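Local coordinates for cellobiose 2-epimerase (Caldibacillus thermoamylovorans, PDB 5ZHB), which catalyses the epimerization of cellobiose at C2 of its reducing-end glucose, giving 4-O-beta-D-glucosyl-D-mannose, at residues Gly30-His42 and Gly360-Lys372. Sequence-based numbering, arbitrary orientation.
Sequences GYYGLVDYDLHVH and GQPTKREIAGPWK
V35 and A368 form a single antiparallel, hydrogen-bonded bridge with a classic beta bulge, which ties the hairpin of strands 34-35 and 41-42, near the N-terminus, to the loop between strand 355-356 and helix 375-387, near the C-terminus. In the (alpha/alpha)6 barrel expected for this family, it thus joins two parts of the chain more than 300 residues apart. V35 N donates to A368 O at 2.8 Å, nearly straight (164°). V35 O is gripped twice: A368 N reaches it on a lone pair, in the carbonyl plane, while I367 N, 2.9 Å away, comes in slightly tilted from that plane and makes the bulge. Two CA-H...O contacts extend the pairing, G369 CA to G33 O and L34 CA to A368 O. Beside the bridge, V35 CG2 lies 3.8 Å from A368 CB, and helix 2-21 touches I367 through F19 and A368 through W20. Y37 has the largest share of the buried surface. With CG anti to the backbone N (chi1 176°), its ring extends along 362-365: K364 CA sits over one face, 3.9 Å from the Y37 ring centroid, K364 CG packs 3.7 Å from Y37 CE2, and P362 CB meets the ring edge near Y37 OH. R347 adds a cation-pi contact to Y37. Replacing Y37 by an alanine removes the ring, which would probably open a gap beside P362 and K364 and cost R347 its aromatic partner. The L34 side chain crosses that of E366 at about a right angle, L34 CD1 lying 3.8 Å from E366 CB. The chemistry implies a seam widened by apolar and CH-pi packing around one tyrosine, its register set by backbone bonds, with V35 O satisfied twice.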
ATOM      1  N   GLY A  30       7.546  16.002 -10.270  1.00 31.08           N
ATOM      2  CA  GLY A  30       6.543  15.153  -9.635  1.00 29.37           C
ATOM      3  C   GLY A  30       5.118  15.625  -9.893  1.00 29.09           C
ATOM      4  O   GLY A  30       4.803  16.109 -10.981  1.00 28.28           O
ATOM      5  N   TYR A  31       4.277  15.491  -8.851  1.00 26.17           N
ATOM      6  CA  TYR A  31       2.853  15.759  -8.896  1.00 22.81           C
ATOM      7  C   TYR A  31       2.478  16.706  -7.770  1.00 22.80           C
ATOM      8  O   TYR A  31       3.052  16.636  -6.673  1.00 24.70           O
ATOM      9  CB  TYR A  31       2.107  14.416  -8.818  1.00 24.52           C
ATOM     10  CG  TYR A  31       2.388  13.565 -10.037  1.00 24.00           C
ATOM     11  CD1 TYR A  31       3.586  12.877 -10.155  1.00 24.89           C
ATOM     12  CD2 TYR A  31       1.485  13.508 -11.084  1.00 26.71           C
ATOM     13  CE1 TYR A  31       3.884  12.152 -11.289  1.00 25.95           C
ATOM     14  CE2 TYR A  31       1.771  12.782 -12.229  1.00 29.82           C
ATOM     15  CZ  TYR A  31       2.980  12.119 -12.338  1.00 29.40           C
ATOM     16  OH  TYR A  31       3.275  11.376 -13.445  1.00 34.90           O
ATOM     17  N   TYR A  32       1.531  17.611  -8.056  1.00 23.36           N
ATOM     18  CA  TYR A  32       1.062  18.574  -7.074  1.00 25.43           C
ATOM     19  C   TYR A  32       0.615  17.825  -5.812  1.00 25.80           C
ATOM     20  O   TYR A  32      -0.003  16.760  -5.894  1.00 21.15           O
ATOM     21  CB  TYR A  32      -0.082  19.446  -7.599  1.00 28.82           C
ATOM     22  CG  TYR A  32       0.223  20.216  -8.883  1.00 32.70           C
ATOM     23  CD1 TYR A  32       1.340  21.033  -8.989  1.00 35.29           C
ATOM     24  CD2 TYR A  32      -0.599  20.099 -10.002  1.00 34.06           C
ATOM     25  CE1 TYR A  32       1.605  21.750 -10.144  1.00 37.39           C
ATOM     26  CE2 TYR A  32      -0.331  20.789 -11.179  1.00 36.11           C
ATOM     27  CZ  TYR A  32       0.769  21.627 -11.239  1.00 39.51           C
ATOM     28  OH  TYR A  32       1.064  22.323 -12.371  1.00 39.75           O
ATOM     29  N   GLY A  33       0.889  18.422  -4.652  1.00 23.80           N
ATOM     30  CA  GLY A  33       0.945  17.683  -3.401  1.00 25.95           C
ATOM     31  C   GLY A  33      -0.400  17.534  -2.697  1.00 24.18           C
ATOM     32  O   GLY A  33      -0.506  16.738  -1.773  1.00 23.98           O
ATOM     33  N   LEU A  34      -1.422  18.297  -3.113  1.00 23.46           N
ATOM     34  CA  LEU A  34      -2.707  18.334  -2.418  1.00 22.49           C
ATOM     35  C   LEU A  34      -3.809  18.752  -3.392  1.00 24.73           C
ATOM     36  O   LEU A  34      -3.636  19.741  -4.116  1.00 26.38           O
ATOM     37  CB  LEU A  34      -2.693  19.320  -1.256  1.00 22.78           C
ATOM     38  CG  LEU A  34      -3.892  19.303  -0.298  1.00 25.32           C
ATOM     39  CD1 LEU A  34      -3.923  18.014   0.498  1.00 27.76           C
ATOM     40  CD2 LEU A  34      -3.818  20.491   0.653  1.00 28.71           C
ATOM     41  N   VAL A  35      -4.909  17.972  -3.387  1.00 21.11           N
ATOM     42  CA  VAL A  35      -6.195  18.379  -3.903  1.00 21.19           C
ATOM     43  C   VAL A  35      -7.190  18.223  -2.762  1.00 23.47           C
ATOM     44  O   VAL A  35      -7.399  17.114  -2.293  1.00 22.53           O
ATOM     45  CB  VAL A  35      -6.608  17.536  -5.112  1.00 22.37           C
ATOM     46  CG1 VAL A  35      -7.978  17.960  -5.614  1.00 21.74           C
ATOM     47  CG2 VAL A  35      -5.563  17.551  -6.219  1.00 20.69           C
ATOM     48  N   ASP A  36      -7.783  19.329  -2.309  0.50 21.27           N
ATOM     49  CA  ASP A  36      -8.680  19.288  -1.166  0.50 20.79           C
ATOM     50  C   ASP A  36     -10.031  18.750  -1.622  0.50 21.78           C
ATOM     51  O   ASP A  36     -10.244  18.539  -2.814  0.50 21.97           O
ATOM     52  CB  ASP A  36      -8.752  20.626  -0.445  0.50 19.52           C
ATOM     53  CG  ASP A  36      -9.088  21.814  -1.337  0.50 19.26           C
ATOM     54  OD1 ASP A  36      -9.922  21.636  -2.259  0.50 17.05           O
ATOM     55  OD2 ASP A  36      -8.517  22.902  -1.097  0.50 18.64           O
ATOM     56  N   TYR A  37     -10.909  18.485  -0.642  1.00 23.67           N
ATOM     57  CA  TYR A  37     -12.231  17.937  -0.867  1.00 23.63           C
ATOM     58  C   TYR A  37     -12.991  18.769  -1.907  1.00 22.83           C
ATOM     59  O   TYR A  37     -13.778  18.219  -2.673  1.00 20.07           O
ATOM     60  CB  TYR A  37     -13.046  17.984   0.424  1.00 25.34           C
ATOM     61  CG  TYR A  37     -14.468  17.504   0.204  1.00 27.72           C
ATOM     62  CD1 TYR A  37     -14.715  16.173  -0.088  1.00 27.59           C
ATOM     63  CD2 TYR A  37     -15.547  18.387   0.206  1.00 27.94           C
ATOM     64  CE1 TYR A  37     -15.998  15.704  -0.283  1.00 30.46           C
ATOM     65  CE2 TYR A  37     -16.837  17.934  -0.029  1.00 30.95           C
ATOM     66  CZ  TYR A  37     -17.066  16.592  -0.270  1.00 35.74           C
ATOM     67  OH  TYR A  37     -18.328  16.112  -0.493  1.00 42.00           O
ATOM     68  N   ASP A  38     -12.772  20.088  -1.911  0.50 24.04           N
ATOM     69  CA  ASP A  38     -13.522  20.966  -2.807  0.50 24.83           C
ATOM     70  C   ASP A  38     -12.811  21.107  -4.157  0.50 24.05           C
ATOM     71  O   ASP A  38     -13.184  21.973  -4.949  0.50 26.87           O
ATOM     72  CB  ASP A  38     -13.812  22.290  -2.112  0.50 27.27           C
ATOM     73  CG  ASP A  38     -12.585  23.079  -1.687  0.50 26.75           C
ATOM     74  OD1 ASP A  38     -11.478  22.735  -2.157  0.50 29.61           O
ATOM     75  OD2 ASP A  38     -12.748  24.030  -0.900  0.50 31.61           O
ATOM     76  N   LEU A  39     -11.788  20.271  -4.424  1.00 21.22           N
ATOM     77  CA  LEU A  39     -11.153  20.161  -5.733  1.00 22.51           C
ATOM     78  C   LEU A  39     -10.254  21.352  -6.069  1.00 23.31           C
ATOM     79  O   LEU A  39      -9.772  21.418  -7.206  1.00 25.36           O
ATOM     80  CB  LEU A  39     -12.142  19.859  -6.860  1.00 22.73           C
ATOM     81  CG  LEU A  39     -13.051  18.649  -6.639  1.00 24.52           C
ATOM     82  CD1 LEU A  39     -13.970  18.499  -7.839  1.00 26.06           C
ATOM     83  CD2 LEU A  39     -12.240  17.353  -6.378  1.00 23.82           C
ATOM     84  N   HIS A  40      -9.921  22.222  -5.098  1.00 22.97           N
ATOM     85  CA  HIS A  40      -8.767  23.113  -5.283  1.00 25.62           C
ATOM     86  C   HIS A  40      -7.444  22.338  -5.302  1.00 26.34           C
ATOM     87  O   HIS A  40      -7.171  21.515  -4.424  1.00 23.80           O
ATOM     88  CB  HIS A  40      -8.674  24.203  -4.222  1.00 23.74           C
ATOM     89  CG  HIS A  40      -9.777  25.190  -4.331  1.00 30.15           C
ATOM     90  ND1 HIS A  40     -10.782  25.314  -3.399  1.00 29.16           N
ATOM     91  CD2 HIS A  40     -10.014  26.123  -5.282  1.00 30.85           C
ATOM     92  CE1 HIS A  40     -11.608  26.262  -3.803  1.00 31.57           C
ATOM     93  NE2 HIS A  40     -11.165  26.756  -4.930  1.00 31.41           N
ATOM     94  N   VAL A  41      -6.614  22.623  -6.313  1.00 24.16           N
ATOM     95  CA  VAL A  41      -5.286  22.061  -6.443  1.00 25.79           C
ATOM     96  C   VAL A  41      -4.283  23.031  -5.822  1.00 30.70           C
ATOM     97  O   VAL A  41      -4.184  24.178  -6.273  1.00 28.35           O
ATOM     98  CB  VAL A  41      -4.951  21.821  -7.918  1.00 25.35           C
ATOM     99  CG1 VAL A  41      -3.536  21.297  -8.067  1.00 27.68           C
ATOM    100  CG2 VAL A  41      -5.960  20.943  -8.643  1.00 24.86           C
ATOM    101  N   HIS A  42      -3.580  22.595  -4.766  1.00 26.84           N
ATOM    102  CA  HIS A  42      -2.572  23.419  -4.100  1.00 27.62           C
ATOM    103  C   HIS A  42      -1.198  23.112  -4.690  1.00 31.06           C
ATOM    104  O   HIS A  42      -0.529  22.150  -4.283  1.00 30.23           O
ATOM    105  CB  HIS A  42      -2.581  23.188  -2.590  1.00 31.52           C
ATOM    106  CG  HIS A  42      -3.875  23.499  -1.950  1.00 32.31           C
ATOM    107  ND1 HIS A  42      -4.046  24.609  -1.159  1.00 36.71           N
ATOM    108  CD2 HIS A  42      -5.077  22.908  -2.025  1.00 33.27           C
ATOM    109  CE1 HIS A  42      -5.311  24.668  -0.753  1.00 37.02           C
ATOM    110  NE2 HIS A  42      -5.954  23.632  -1.255  1.00 32.18           N
ATOM    111  N   GLY A 360     -24.019   7.688   4.236  1.00 38.72           N
ATOM    112  CA  GLY A 360     -23.857   7.691   2.789  1.00 36.28           C
ATOM    113  C   GLY A 360     -23.210   8.971   2.249  1.00 31.55           C
ATOM    114  O   GLY A 360     -22.915   9.069   1.058  1.00 37.84           O
ATOM    115  N   GLN A 361     -22.908   9.932   3.111  1.00 34.77           N
ATOM    116  CA  GLN A 361     -22.318  11.172   2.624  1.00 39.32           C
ATOM    117  C   GLN A 361     -20.794  11.063   2.585  1.00 32.90           C
ATOM    118  O   GLN A 361     -20.172  10.504   3.492  1.00 30.57           O
ATOM    119  CB  GLN A 361     -22.632  12.406   3.472  1.00 42.50           C
ATOM    120  CG  GLN A 361     -24.119  12.704   3.634  1.00 54.55           C
ATOM    121  CD  GLN A 361     -24.720  13.521   2.507  1.00 58.85           C
ATOM    122  OE1 GLN A 361     -25.332  14.568   2.743  1.00 63.69           O
ATOM    123  NE2 GLN A 361     -24.564  13.053   1.276  1.00 61.35           N
ATOM    124  N   PRO A 362     -20.159  11.702   1.581  1.00 34.60           N
ATOM    125  CA  PRO A 362     -18.695  11.769   1.515  1.00 32.26           C
ATOM    126  C   PRO A 362     -18.072  12.484   2.715  1.00 30.30           C
ATOM    127  O   PRO A 362     -18.535  13.537   3.138  1.00 25.52           O
ATOM    128  CB  PRO A 362     -18.390  12.485   0.188  1.00 30.94           C
ATOM    129  CG  PRO A 362     -19.707  12.490  -0.587  1.00 34.71           C
ATOM    130  CD  PRO A 362     -20.826  12.330   0.426  1.00 31.80           C
ATOM    131  N   THR A 363     -16.971  11.928   3.236  1.00 26.94           N
ATOM    132  CA  THR A 363     -16.185  12.593   4.254  1.00 27.30           C
ATOM    133  C   THR A 363     -15.437  13.739   3.572  1.00 25.60           C
ATOM    134  O   THR A 363     -14.846  13.550   2.510  1.00 24.54           O
ATOM    135  CB  THR A 363     -15.224  11.597   4.906  1.00 27.75           C
ATOM    136  OG1 THR A 363     -15.918  10.391   5.250  1.00 29.61           O
ATOM    137  CG2 THR A 363     -14.504  12.197   6.095  1.00 29.20           C
ATOM    138  N   LYS A 364     -15.381  14.894   4.221  1.00 25.76           N
ATOM    139  CA  LYS A 364     -14.840  16.096   3.587  1.00 29.71           C
ATOM    140  C   LYS A 364     -13.343  16.167   3.819  1.00 28.16           C
ATOM    141  O   LYS A 364     -12.858  16.992   4.580  1.00 34.25           O
ATOM    142  CB  LYS A 364     -15.537  17.371   4.074  1.00 30.27           C
ATOM    143  CG  LYS A 364     -16.969  17.446   3.636  1.00 35.81           C
ATOM    144  CD  LYS A 364     -17.641  18.747   4.062  1.00 43.14           C
ATOM    145  CE  LYS A 364     -18.958  18.953   3.395  1.00 47.33           C
ATOM    146  NZ  LYS A 364     -19.812  17.788   3.596  1.00 53.17           N
ATOM    147  N   ARG A 365     -12.639  15.242   3.185  1.00 30.06           N
ATOM    148  CA  ARG A 365     -11.212  15.064   3.321  1.00 29.19           C
ATOM    149  C   ARG A 365     -10.630  15.175   1.928  1.00 22.56           C
ATOM    150  O   ARG A 365     -11.371  15.010   0.960  1.00 23.81           O
ATOM    151  CB  ARG A 365     -10.893  13.641   3.806  1.00 35.21           C
ATOM    152  CG  ARG A 365     -11.156  13.423   5.283  1.00 43.55           C
ATOM    153  CD  ARG A 365     -10.239  12.365   5.826  1.00 46.33           C
ATOM    154  NE  ARG A 365      -8.857  12.846   5.730  1.00 52.80           N
ATOM    155  CZ  ARG A 365      -7.848  12.253   6.336  1.00 58.98           C
ATOM    156  NH1 ARG A 365      -8.094  11.255   7.169  1.00 54.46           N
ATOM    157  NH2 ARG A 365      -6.609  12.672   6.124  1.00 62.50           N
ATOM    158  N   GLU A 366      -9.333  15.426   1.851  1.00 22.52           N
ATOM    159  CA  GLU A 366      -8.648  15.638   0.577  1.00 24.34           C
ATOM    160  C   GLU A 366      -8.784  14.418  -0.347  1.00 25.59           C
ATOM    161  O   GLU A 366      -8.846  13.270   0.096  1.00 24.87           O
ATOM    162  CB  GLU A 366      -7.199  16.027   0.821  1.00 25.67           C
ATOM    163  CG  GLU A 366      -6.275  14.889   1.254  1.00 29.21           C
ATOM    164  CD  GLU A 366      -6.194  14.686   2.753  1.00 39.97           C
ATOM    165  OE1 GLU A 366      -7.127  15.049   3.498  1.00 38.70           O
ATOM    166  OE2 GLU A 366      -5.125  14.211   3.191  1.00 46.93           O
ATOM    167  N   ILE A 367      -8.758  14.682  -1.656  1.00 23.09           N
ATOM    168  CA  ILE A 367      -8.856  13.672  -2.687  1.00 20.99           C
ATOM    169  C   ILE A 367      -7.470  13.202  -3.084  1.00 21.41           C
ATOM    170  O   ILE A 367      -7.303  12.105  -3.591  1.00 21.24           O
ATOM    171  CB  ILE A 367      -9.591  14.232  -3.932  1.00 23.32           C
ATOM    172  CG1 ILE A 367     -10.893  14.826  -3.570  1.00 25.05           C
ATOM    173  CG2 ILE A 367      -9.751  13.163  -5.008  1.00 23.94           C
ATOM    174  CD1 ILE A 367     -11.733  13.969  -2.639  1.00 24.32           C
ATOM    175  N   ALA A 368      -6.487  14.072  -2.934  1.00 21.05           N
ATOM    176  CA  ALA A 368      -5.124  13.736  -3.255  1.00 21.46           C
ATOM    177  C   ALA A 368      -4.217  14.451  -2.267  1.00 20.54           C
ATOM    178  O   ALA A 368      -4.416  15.635  -1.968  1.00 23.22           O
ATOM    179  CB  ALA A 368      -4.796  14.111  -4.676  1.00 22.34           C
ATOM    180  N   GLY A 369      -3.203  13.720  -1.802  1.00 19.76           N
ATOM    181  CA  GLY A 369      -2.211  14.276  -0.918  1.00 21.34           C
ATOM    182  C   GLY A 369      -1.267  13.215  -0.373  1.00 21.75           C
ATOM    183  O   GLY A 369      -1.247  12.098  -0.866  1.00 19.72           O
ATOM    184  N   PRO A 370      -0.483  13.553   0.665  1.00 21.34           N
ATOM    185  CA  PRO A 370       0.558  12.665   1.155  1.00 25.23           C
ATOM    186  C   PRO A 370       0.053  11.263   1.468  1.00 21.50           C
ATOM    187  O   PRO A 370       0.835  10.329   1.369  1.00 19.75           O
ATOM    188  CB  PRO A 370       1.086  13.394   2.400  1.00 26.76           C
ATOM    189  CG  PRO A 370       0.817  14.851   2.086  1.00 27.66           C
ATOM    190  CD  PRO A 370      -0.552  14.813   1.425  1.00 24.48           C
ATOM    191  N   TRP A 371      -1.208  11.136   1.897  1.00 19.96           N
ATOM    192  CA  TRP A 371      -1.729   9.845   2.311  1.00 25.70           C
ATOM    193  C   TRP A 371      -2.844   9.351   1.400  1.00 26.18           C
ATOM    194  O   TRP A 371      -3.467   8.343   1.720  1.00 28.14           O
ATOM    195  CB  TRP A 371      -2.192   9.911   3.772  1.00 29.22           C
ATOM    196  CG  TRP A 371      -1.008  10.106   4.677  1.00 33.92           C
ATOM    197  CD1 TRP A 371      -0.716  11.223   5.403  1.00 40.24           C
ATOM    198  CD2 TRP A 371       0.126   9.212   4.803  1.00 36.48           C
ATOM    199  NE1 TRP A 371       0.494  11.062   6.024  1.00 43.25           N
ATOM    200  CE2 TRP A 371       1.036   9.847   5.673  1.00 41.29           C
ATOM    201  CE3 TRP A 371       0.448   7.944   4.292  1.00 38.33           C
ATOM    202  CZ2 TRP A 371       2.249   9.259   6.024  1.00 41.46           C
ATOM    203  CZ3 TRP A 371       1.662   7.371   4.624  1.00 41.40           C
ATOM    204  CH2 TRP A 371       2.553   8.027   5.477  1.00 39.08           C
ATOM    205  N   LYS A 372      -3.045   9.990   0.234  1.00 22.90           N
ATOM    206  CA  LYS A 372      -4.038   9.487  -0.700  1.00 21.09           C
ATOM    207  C   LYS A 372      -3.535   9.706  -2.115  1.00 22.39           C
ATOM    208  O   LYS A 372      -3.328  10.859  -2.533  1.00 19.06           O
ATOM    209  CB  LYS A 372      -5.420  10.102  -0.508  1.00 23.64           C
ATOM    210  CG  LYS A 372      -6.476   9.452  -1.453  1.00 22.25           C
ATOM    211  CD  LYS A 372      -7.909   9.845  -1.130  1.00 25.64           C
ATOM    212  CE  LYS A 372      -8.925   9.360  -2.124  1.00 22.20           C
ATOM    213  NZ  LYS A 372      -8.617   9.761  -3.482  1.00 22.47           N
TER